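Local coordinates for protein serine protease pet (Escherichia coli, PDB 4OM9) that acts as a secreted autotransporter enterotoxin of enteroaggregative E. coli, a serine protease that probably cleaves the host cytoskeletal protein alpha-fodrin, at residues G301-K306 against Y324-E329; G314-D319 against V334-A339; V349-K354 against L369-A374. One frame throughout, in Å; residues are numbered along the deposited sequence.

Contact 1: residues G301-K306 against Y324-E329; sequences GKISLK and YTVSAE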
loop_
_atom_site.group_PDB
_atom_site.type_symbol
_atom_site.label_atom_id
_atom_site.label_comp_id
_atom_site.label_asym_id
_atom_site.label_seq_id
_atom_site.Cartn_x
_atom_site.Cartn_y
_atom_site.Cartn_z
ATOM N N GLY A 301 37.005 -25.463 2.824
ATOM C CA GLY A 301 37.951 -25.928 3.821
ATOM C C GLY A 301 37.870 -25.185 5.134
ATOM O O GLY A 301 36.918 -24.461 5.394
ATOM N N LYS A 302 38.877 -25.368 5.974
ATOM C CA LYS A 302 38.858 -24.755 7.288
ATOM C C LYS A 302 39.935 -23.702 7.388
ATOM O O LYS A 302 41.012 -23.849 6.830
ATOM C CB LYS A 302 39.032 -25.811 8.387
ATOM C CG LYS A 302 39.103 -25.239 9.807
ATOM C CD LYS A 302 39.499 -26.311 10.828
ATOM C CE LYS A 302 39.873 -25.698 12.168
ATOM N NZ LYS A 302 40.145 -26.731 13.218
ATOM N N ILE A 303 39.610 -22.628 8.089
ATOM C CA ILE A 303 40.522 -21.531 8.352
ATOM C C ILE A 303 40.728 -21.454 9.849
ATOM O O ILE A 303 39.777 -21.211 10.585
ATOM C CB ILE A 303 39.965 -20.176 7.836
ATOM C CG1 ILE A 303 39.920 -20.154 6.308
ATOM C CG2 ILE A 303 40.793 -19.001 8.358
ATOM C CD1 ILE A 303 39.395 -18.864 5.740
ATOM N N SER A 304 41.952 -21.664 10.314
ATOM C CA SER A 304 42.204 -21.592 11.747
ATOM C C SER A 304 43.149 -20.465 12.130
ATOM O O SER A 304 44.225 -20.334 11.561
ATOM C CB SER A 304 42.769 -22.914 12.258
ATOM O OG SER A 304 42.973 -22.834 13.653
ATOM N N LEU A 305 42.750 -19.674 13.121
ATOM C CA LEU A 305 43.557 -18.551 13.594
ATOM C C LEU A 305 44.243 -18.897 14.925
ATOM O O LEU A 305 43.560 -19.293 15.885
ATOM C CB LEU A 305 42.682 -17.303 13.754
ATOM C CG LEU A 305 42.493 -16.352 12.572
ATOM C CD1 LEU A 305 42.355 -17.109 11.269
ATOM C CD2 LEU A 305 41.304 -15.454 12.812
ATOM N N LYS A 306 45.576 -18.749 14.971
ATOM C CA LYS A 306 46.358 -19.003 16.187
ATOM C C LYS A 306 46.434 -17.786 17.091
ATOM O O LYS A 306 47.002 -17.838 18.176
ATOM C CB LYS A 306 47.792 -19.423 15.848
ATOM C CG LYS A 306 47.938 -20.338 14.662
ATOM C CD LYS A 306 49.175 -19.961 13.844
ATOM C CE LYS A 306 50.433 -20.642 14.321
ATOM N NZ LYS A 306 51.574 -20.289 13.436
ATOM N N TYR A 324 32.932 -23.245 4.245
ATOM C CA TYR A 324 34.103 -22.819 5.011
ATOM C C TYR A 324 33.813 -22.744 6.504
ATOM O O TYR A 324 32.701 -22.418 6.912
ATOM C CB TYR A 324 34.587 -21.442 4.554
ATOM C CG TYR A 324 35.155 -21.396 3.162
ATOM C CD1 TYR A 324 34.330 -21.172 2.059
ATOM C CD2 TYR A 324 36.520 -21.548 2.946
ATOM C CE1 TYR A 324 34.853 -21.114 0.779
ATOM C CE2 TYR A 324 37.052 -21.490 1.675
ATOM C CZ TYR A 324 36.217 -21.276 0.594
ATOM O OH TYR A 324 36.747 -21.232 -0.670
ATOM N N THR A 325 34.821 -23.024 7.317
ATOM C CA THR A 325 34.722 -22.770 8.745
ATOM C C THR A 325 35.889 -21.873 9.160
ATOM O O THR A 325 36.986 -21.979 8.619
ATOM C CB THR A 325 34.718 -24.076 9.555
ATOM O OG1 THR A 325 33.563 -24.854 9.208
ATOM C CG2 THR A 325 34.660 -23.782 11.038
ATOM N N VAL A 326 35.623 -20.951 10.078
ATOM C CA VAL A 326 36.644 -20.093 10.652
ATOM C C VAL A 326 36.672 -20.338 12.151
ATOM O O VAL A 326 35.707 -20.037 12.862
ATOM C CB VAL A 326 36.386 -18.610 10.382
ATOM C CG1 VAL A 326 37.467 -17.761 11.023
ATOM C CG2 VAL A 326 36.276 -18.333 8.868
ATOM N N SER A 327 37.777 -20.894 12.627
ATOM C CA SER A 327 37.870 -21.344 14.009
ATOM C C SER A 327 39.107 -20.807 14.700
ATOM O O SER A 327 40.091 -20.456 14.053
ATOM C CB SER A 327 37.891 -22.873 14.076
ATOM O OG SER A 327 36.715 -23.431 13.527
ATOM N N ALA A 328 39.036 -20.757 16.025
ATOM C CA ALA A 328 40.206 -20.520 16.858
ATOM C C ALA A 328 40.876 -21.828 17.221
ATOM O O ALA A 328 40.227 -22.791 17.628
ATOM C CB ALA A 328 39.834 -19.773 18.110
ATOM N N GLU A 329 42.188 -21.844 17.077
ATOM C CA GLU A 329 43.003 -22.950 17.531
ATOM C C GLU A 329 42.808 -23.155 19.030
ATOM O O GLU A 329 42.753 -22.184 19.783
ATOM C CB GLU A 329 44.455 -22.656 17.207
ATOM C CG GLU A 329 45.404 -23.811 17.202
ATOM C CD GLU A 329 46.809 -23.346 16.817
ATOM O OE1 GLU A 329 47.268 -23.670 15.701
ATOM O OE2 GLU A 329 47.438 -22.619 17.619
HETATM O O HOH W 1 45.451 -24.831 13.591
#

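Contact 2: residues G314-D319 against V334-A339; sequences GGFIFD and VTFKGA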
loop_
_atom_site.group_PDB
_atom_site.type_symbol
_atom_site.label_atom_id
_atom_site.label_comp_id
_atom_site.label_asym_id
_atom_site.label_seq_id
_atom_site.Cartn_x
_atom_site.Cartn_y
_atom_site.Cartn_z
ATOM N N GLY A 314 42.970 -5.064 4.102
ATOM C CA GLY A 314 42.449 -6.278 3.489
ATOM C C GLY A 314 41.268 -6.869 4.264
ATOM O O GLY A 314 41.021 -6.474 5.400
ATOM N N GLY A 315 40.549 -7.804 3.639
ATOM C CA GLY A 315 39.501 -8.575 4.280
ATOM C C GLY A 315 39.328 -9.950 3.650
ATOM O O GLY A 315 40.095 -10.320 2.759
ATOM N N PHE A 316 38.314 -10.693 4.095
ATOM C CA PHE A 316 38.061 -12.050 3.606
ATOM C C PHE A 316 37.136 -12.096 2.404
ATOM O O PHE A 316 36.025 -11.562 2.435
ATOM C CB PHE A 316 37.451 -12.929 4.709
ATOM C CG PHE A 316 38.413 -13.322 5.795
ATOM C CD1 PHE A 316 39.777 -13.127 5.648
ATOM C CD2 PHE A 316 37.943 -13.915 6.968
ATOM C CE1 PHE A 316 40.663 -13.505 6.653
ATOM C CE2 PHE A 316 38.817 -14.295 7.987
ATOM C CZ PHE A 316 40.178 -14.096 7.828
ATOM N N ILE A 317 37.580 -12.769 1.352
ATOM C CA ILE A 317 36.746 -12.955 0.184
ATOM C C ILE A 317 36.662 -14.434 -0.117
ATOM O O ILE A 317 37.681 -15.108 -0.197
ATOM C CB ILE A 317 37.291 -12.193 -1.038
ATOM C CG1 ILE A 317 37.267 -10.681 -0.787
ATOM C CG2 ILE A 317 36.518 -12.567 -2.311
ATOM C CD1 ILE A 317 37.737 -9.821 -2.029
ATOM N N PHE A 318 35.441 -14.933 -0.282
ATOM C CA PHE A 318 35.202 -16.355 -0.487
ATOM C C PHE A 318 34.601 -16.596 -1.851
ATOM O O PHE A 318 33.805 -15.792 -2.318
ATOM C CB PHE A 318 34.268 -16.907 0.591
ATOM C CG PHE A 318 34.859 -16.898 1.961
ATOM C CD1 PHE A 318 34.761 -15.775 2.761
ATOM C CD2 PHE A 318 35.526 -18.012 2.447
ATOM C CE1 PHE A 318 35.321 -15.775 4.019
ATOM C CE2 PHE A 318 36.080 -18.009 3.694
ATOM C CZ PHE A 318 35.978 -16.895 4.482
ATOM N N ASP A 319 34.967 -17.709 -2.478
ATOM C CA ASP A 319 34.443 -18.046 -3.797
ATOM C C ASP A 319 33.027 -18.596 -3.680
ATOM O O ASP A 319 32.401 -18.481 -2.626
ATOM C CB ASP A 319 35.361 -19.049 -4.506
ATOM C CG ASP A 319 35.471 -20.361 -3.764
ATOM O OD1 ASP A 319 35.085 -20.408 -2.582
ATOM O OD2 ASP A 319 35.947 -21.349 -4.357
ATOM N N VAL A 334 40.108 -15.574 19.718
ATOM C CA VAL A 334 40.761 -14.691 18.749
ATOM C C VAL A 334 39.772 -13.820 17.965
ATOM O O VAL A 334 38.641 -14.225 17.658
ATOM C CB VAL A 334 41.628 -15.493 17.744
ATOM C CG1 VAL A 334 42.677 -16.300 18.475
ATOM C CG2 VAL A 334 40.764 -16.412 16.902
ATOM N N THR A 335 40.210 -12.614 17.635
ATOM C CA THR A 335 39.375 -11.699 16.881
ATOM C C THR A 335 39.884 -11.540 15.459
ATOM O O THR A 335 41.074 -11.712 15.179
ATOM C CB THR A 335 39.301 -10.323 17.563
ATOM O OG1 THR A 335 40.597 -9.716 17.555
ATOM C CG2 THR A 335 38.817 -10.468 19.022
ATOM N N PHE A 336 38.963 -11.248 14.549
ATOM C CA PHE A 336 39.350 -10.818 13.224
ATOM C C PHE A 336 38.961 -9.370 13.003
ATOM O O PHE A 336 37.920 -8.914 13.492
ATOM C CB PHE A 336 38.713 -11.680 12.146
ATOM C CG PHE A 336 38.925 -11.145 10.750
ATOM C CD1 PHE A 336 40.184 -11.176 10.168
ATOM C CD2 PHE A 336 37.868 -10.618 10.029
ATOM C CE1 PHE A 336 40.388 -10.701 8.890
ATOM C CE2 PHE A 336 38.056 -10.129 8.741
ATOM C CZ PHE A 336 39.321 -10.165 8.169
ATOM N N LYS A 337 39.809 -8.656 12.267
ATOM C CA LYS A 337 39.529 -7.287 11.863
ATOM C C LYS A 337 40.054 -7.050 10.461
ATOM O O LYS A 337 41.132 -7.539 10.103
ATOM C CB LYS A 337 40.162 -6.290 12.828
ATOM C CG LYS A 337 39.903 -4.844 12.455
ATOM C CD LYS A 337 40.465 -3.890 13.491
ATOM C CE LYS A 337 40.164 -2.444 13.122
ATOM N NZ LYS A 337 40.541 -1.504 14.219
ATOM N N GLY A 338 39.298 -6.291 9.676
ATOM C CA GLY A 338 39.731 -5.891 8.348
ATOM C C GLY A 338 38.663 -5.162 7.550
ATOM O O GLY A 338 37.795 -4.500 8.104
ATOM N N ALA A 339 38.740 -5.309 6.229
ATOM C CA ALA A 339 37.866 -4.617 5.285
ATOM C C ALA A 339 36.443 -5.148 5.368
ATOM O O ALA A 339 35.491 -4.446 5.080
ATOM C CB ALA A 339 38.407 -4.773 3.878
#

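Contact 3: residues V349-K354 against L369-A374; sequences VDWNIK and LNVIQA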
loop_
_atom_site.group_PDB
_atom_site.type_symbol
_atom_site.label_atom_id
_atom_site.label_comp_id
_atom_site.label_asym_id
_atom_site.label_seq_id
_atom_site.Cartn_x
_atom_site.Cartn_y
_atom_site.Cartn_z
ATOM N N VAL A 349 29.872 -19.694 5.160
ATOM C CA VAL A 349 30.997 -19.567 6.066
ATOM C C VAL A 349 30.572 -19.684 7.538
ATOM O O VAL A 349 29.957 -18.767 8.087
ATOM C CB VAL A 349 31.714 -18.225 5.873
ATOM C CG1 VAL A 349 32.886 -18.144 6.810
ATOM C CG2 VAL A 349 32.167 -18.065 4.424
ATOM N N ASP A 350 30.915 -20.802 8.178
ATOM C CA ASP A 350 30.643 -20.945 9.606
ATOM C C ASP A 350 31.622 -20.081 10.380
ATOM O O ASP A 350 32.836 -20.302 10.381
ATOM C CB ASP A 350 30.708 -22.404 10.051
ATOM C CG ASP A 350 29.533 -23.206 9.543
ATOM O OD1 ASP A 350 28.516 -22.600 9.139
ATOM O OD2 ASP A 350 29.614 -24.440 9.535
ATOM N N TRP A 351 31.077 -19.060 11.013
ATOM C CA TRP A 351 31.895 -18.031 11.604
ATOM C C TRP A 351 31.974 -18.323 13.089
ATOM O O TRP A 351 31.094 -17.929 13.852
ATOM C CB TRP A 351 31.312 -16.639 11.300
ATOM C CG TRP A 351 32.106 -15.505 11.862
ATOM C CD1 TRP A 351 31.830 -14.801 13.005
ATOM C CD2 TRP A 351 33.322 -14.942 11.322
ATOM N NE1 TRP A 351 32.798 -13.837 13.205
ATOM C CE2 TRP A 351 33.714 -13.904 12.200
ATOM C CE3 TRP A 351 34.110 -15.226 10.206
ATOM C CZ2 TRP A 351 34.873 -13.144 11.972
ATOM C CZ3 TRP A 351 35.257 -14.467 9.987
ATOM C CH2 TRP A 351 35.625 -13.437 10.866
ATOM N N ASN A 352 33.017 -19.042 13.495
ATOM C CA ASN A 352 33.152 -19.420 14.902
ATOM C C ASN A 352 34.349 -18.759 15.557
ATOM O O ASN A 352 35.113 -19.392 16.242
ATOM C CB ASN A 352 33.243 -20.942 15.074
ATOM C CG ASN A 352 33.002 -21.375 16.522
ATOM O OD1 ASN A 352 32.666 -20.553 17.369
ATOM N ND2 ASN A 352 33.191 -22.656 16.811
ATOM N N ILE A 353 34.488 -17.463 15.324
ATOM C CA ILE A 353 35.383 -16.615 16.103
ATOM C C ILE A 353 34.575 -15.354 16.320
ATOM O O ILE A 353 33.451 -15.245 15.820
ATOM C CB ILE A 353 36.710 -16.251 15.365
ATOM C CG1 ILE A 353 36.370 -15.485 14.071
ATOM C CG2 ILE A 353 37.522 -17.471 15.064
ATOM C CD1 ILE A 353 37.585 -15.024 13.239
ATOM N N LYS A 354 35.169 -14.397 17.023
ATOM C CA LYS A 354 34.597 -13.067 17.137
ATOM C C LYS A 354 35.190 -12.120 16.107
ATOM O O LYS A 354 36.401 -12.137 15.850
ATOM C CB LYS A 354 34.824 -12.510 18.544
ATOM C CG LYS A 354 34.063 -13.242 19.635
ATOM C CD LYS A 354 34.113 -12.439 20.913
ATOM C CE LYS A 354 33.376 -13.135 22.056
ATOM N NZ LYS A 354 33.044 -14.565 21.764
ATOM N N LEU A 369 26.915 -15.956 5.907
ATOM C CA LEU A 369 27.709 -15.942 7.123
ATOM C C LEU A 369 26.881 -16.590 8.248
ATOM O O LEU A 369 25.828 -16.082 8.624
ATOM C CB LEU A 369 28.114 -14.516 7.499
ATOM C CG LEU A 369 29.172 -14.435 8.602
ATOM C CD1 LEU A 369 30.449 -15.109 8.155
ATOM C CD2 LEU A 369 29.468 -13.011 9.010
ATOM N N ASN A 370 27.346 -17.731 8.746
ATOM C CA ASN A 370 26.650 -18.461 9.800
ATOM C C ASN A 370 27.332 -18.235 11.139
ATOM O O ASN A 370 28.347 -18.845 11.429
ATOM C CB ASN A 370 26.599 -19.953 9.488
ATOM C CG ASN A 370 25.806 -20.736 10.523
ATOM O OD1 ASN A 370 24.971 -20.170 11.242
ATOM N ND2 ASN A 370 26.066 -22.046 10.607
ATOM N N VAL A 371 26.771 -17.343 11.946
ATOM C CA VAL A 371 27.453 -16.882 13.138
ATOM C C VAL A 371 27.094 -17.782 14.308
ATOM O O VAL A 371 25.993 -17.706 14.833
ATOM C CB VAL A 371 27.109 -15.429 13.455
ATOM C CG1 VAL A 371 28.104 -14.862 14.438
ATOM C CG2 VAL A 371 27.106 -14.577 12.149
ATOM N N ILE A 372 28.057 -18.622 14.697
ATOM C CA ILE A 372 27.880 -19.661 15.723
ATOM C C ILE A 372 28.018 -19.141 17.159
ATOM O O ILE A 372 27.442 -19.714 18.087
ATOM C CB ILE A 372 28.898 -20.811 15.521
ATOM C CG1 ILE A 372 28.906 -21.269 14.058
ATOM C CG2 ILE A 372 28.607 -21.987 16.465
ATOM C CD1 ILE A 372 27.531 -21.654 13.529
ATOM N N GLN A 373 28.770 -18.061 17.345
ATOM C CA GLN A 373 28.963 -17.501 18.684
ATOM C C GLN A 373 28.652 -15.996 18.761
ATOM O O GLN A 373 28.689 -15.296 17.768
ATOM C CB GLN A 373 30.391 -17.769 19.181
ATOM C CG GLN A 373 31.561 -17.289 18.293
ATOM C CD GLN A 373 32.948 -17.551 18.960
ATOM O OE1 GLN A 373 33.411 -16.755 19.767
ATOM N NE2 GLN A 373 33.571 -18.678 18.635
ATOM N N ALA A 374 28.336 -15.508 19.958
ATOM C CA ALA A 374 28.090 -14.081 20.138
ATOM C C ALA A 374 29.361 -13.312 19.789
ATOM O O ALA A 374 30.477 -13.795 20.021
ATOM C CB ALA A 374 27.636 -13.768 21.572
#

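Contact 1: residues G301-K306 against Y324-E329
Five backbone hydrogen bonds join G301-K306 to Y324-E329 as parallel strands on successive turns of the passenger's beta-helix. I303 bonds to the neighbouring strand through both its backbone N and O: N donates to T325 O at 2.8 Å, and O accepts from S327 N at 2.9 Å. The last bond of the series, from E329 N to L305 O (3.1 Å) at the K306 end of the pair, is nearly straight at its hydrogen, but the donor lies 37° out of the carbonyl plane.

Apolar contact lies on the face of I303, L305, V326 and A328, where I303 CB stands 4.3 Å from V326 CG2. On the other face the extended K302 chain, its CG anti to the backbone N (chi1 177°), runs out until CE lies 3.9 Å from S327 CB.

Polar side chains meet near K306. One water links S304 OG to E329 OE1, donating to the carboxylate at 3.0 Å. K306 and E329 lie alongside, pointing the same way, but K306 NZ remains 5.9 Å from E329 OE1, so no salt bridge forms.

Outside the pair, strand 267-271 flanks 301-305 and strand 348-352 flanks 324-328, while F297 of strand 294-298 packs against I303 and Y324.

Contact 2: residues G314-D319 against V334-A339
G314 O accepts a hydrogen bond from A339 N at 2.7 Å, the one hydrogen bond between G314-D319 and V334-A339. In this right-handed parallel beta-helix, as in other autotransporter passengers, it joins loop residues beside the strands, while F316 and F336 belong to strands 316-318 and 335-337 of different sheets. The donor lies 44° above the carbonyl plane, which shows that the amide comes over the carbonyl. A339 CB packs on the same peptide, 3.5 Å from G314 O.

Inside the coil, F316 and F336 approach from opposite directions and stack face to face, with centroids 4.0 Å apart and planes at 17°. F336 CG, anti to its backbone N (chi1 172°), carries its ring to the F316 face. G338 N lies over the other face of F336, toward its rim, and donates to Y355 OH. F297 meets the F316 ring edge-to-face, and W351 touches both phenylalanines, extending the aromatic core. Beside the stack, G315 CA sits at the edge of the F336 ring, 4.2 Å from CZ.

Contact 3: residues V349-K354 against L369-A374
Two successive coils of the parallel beta-helix meet here, strand 349-352 lying beside strand 369-371 with their axes 4.6 Å apart and 31° from parallel. N370 is bonded through both backbone groups: its N donates to V349 O, and its O accepts from W351 N at 2.8 Å. I372 N then reaches W351 O, beyond which the segments diverge and side chains make the connections.

On the face bearing D350 and N370, the side chains run alongside each other. N370 ND2 donates to D350 OD1 at 2.9 Å, with the oxygen close to the amide plane but the nitrogen 52° out of the carboxylate plane. The other carboxylate oxygen, OD2, forms a salt bridge with K323, which would be expected to favour the charged aspartate.

The opposite face is apolar. L369 CD1 wedges against W351 CB at 3.6 Å and also reaches V349, while V371 CG1 comes to the indole edge, 4.0 Å from W351 CD1. I353 CG1 lies over one face of the indole, toward its rim, and W351 NE1 has its hydrogen-bonding partner in Q375.

At the turn, Q373 reaches back toward 352-354. With CG between its backbone N and carbonyl carbon (chi1 55°) and the chain extended beyond, its amide arrives between N352 and K354. The modelled 2.4 Å from Q373 NE2 to N352 OD1 is doubtfully short. K354 crosses Q373 at about a right angle, and its NZ bonds to Q373 OE1 at 3.0 Å, in the carbonyl plane, and to A374 O at 3.2 Å.

Overall arrangement
From the N terminus, contact 1 closes first, joining 301-306 to 324-329. Contact 2 opens at 314-319, inside that loop, and closes at 334-339, beyond its end, so the two cross. Contact 3 follows in series, closing 349-354 onto 369-374. Contacts 1 and 3 belong to one wall of the beta-helix, where strands 323-328 and 348-352 are neighbours: D350 N bonds to Y324 O, and V326 N to D350 O. Contact 2 links two other walls across the interior. It reaches contact 1 through D319 and Y324, and contact 3 through F336 and W351, its centre about 12 Å from that of contact 1 and about 13 Å from that of contact 3.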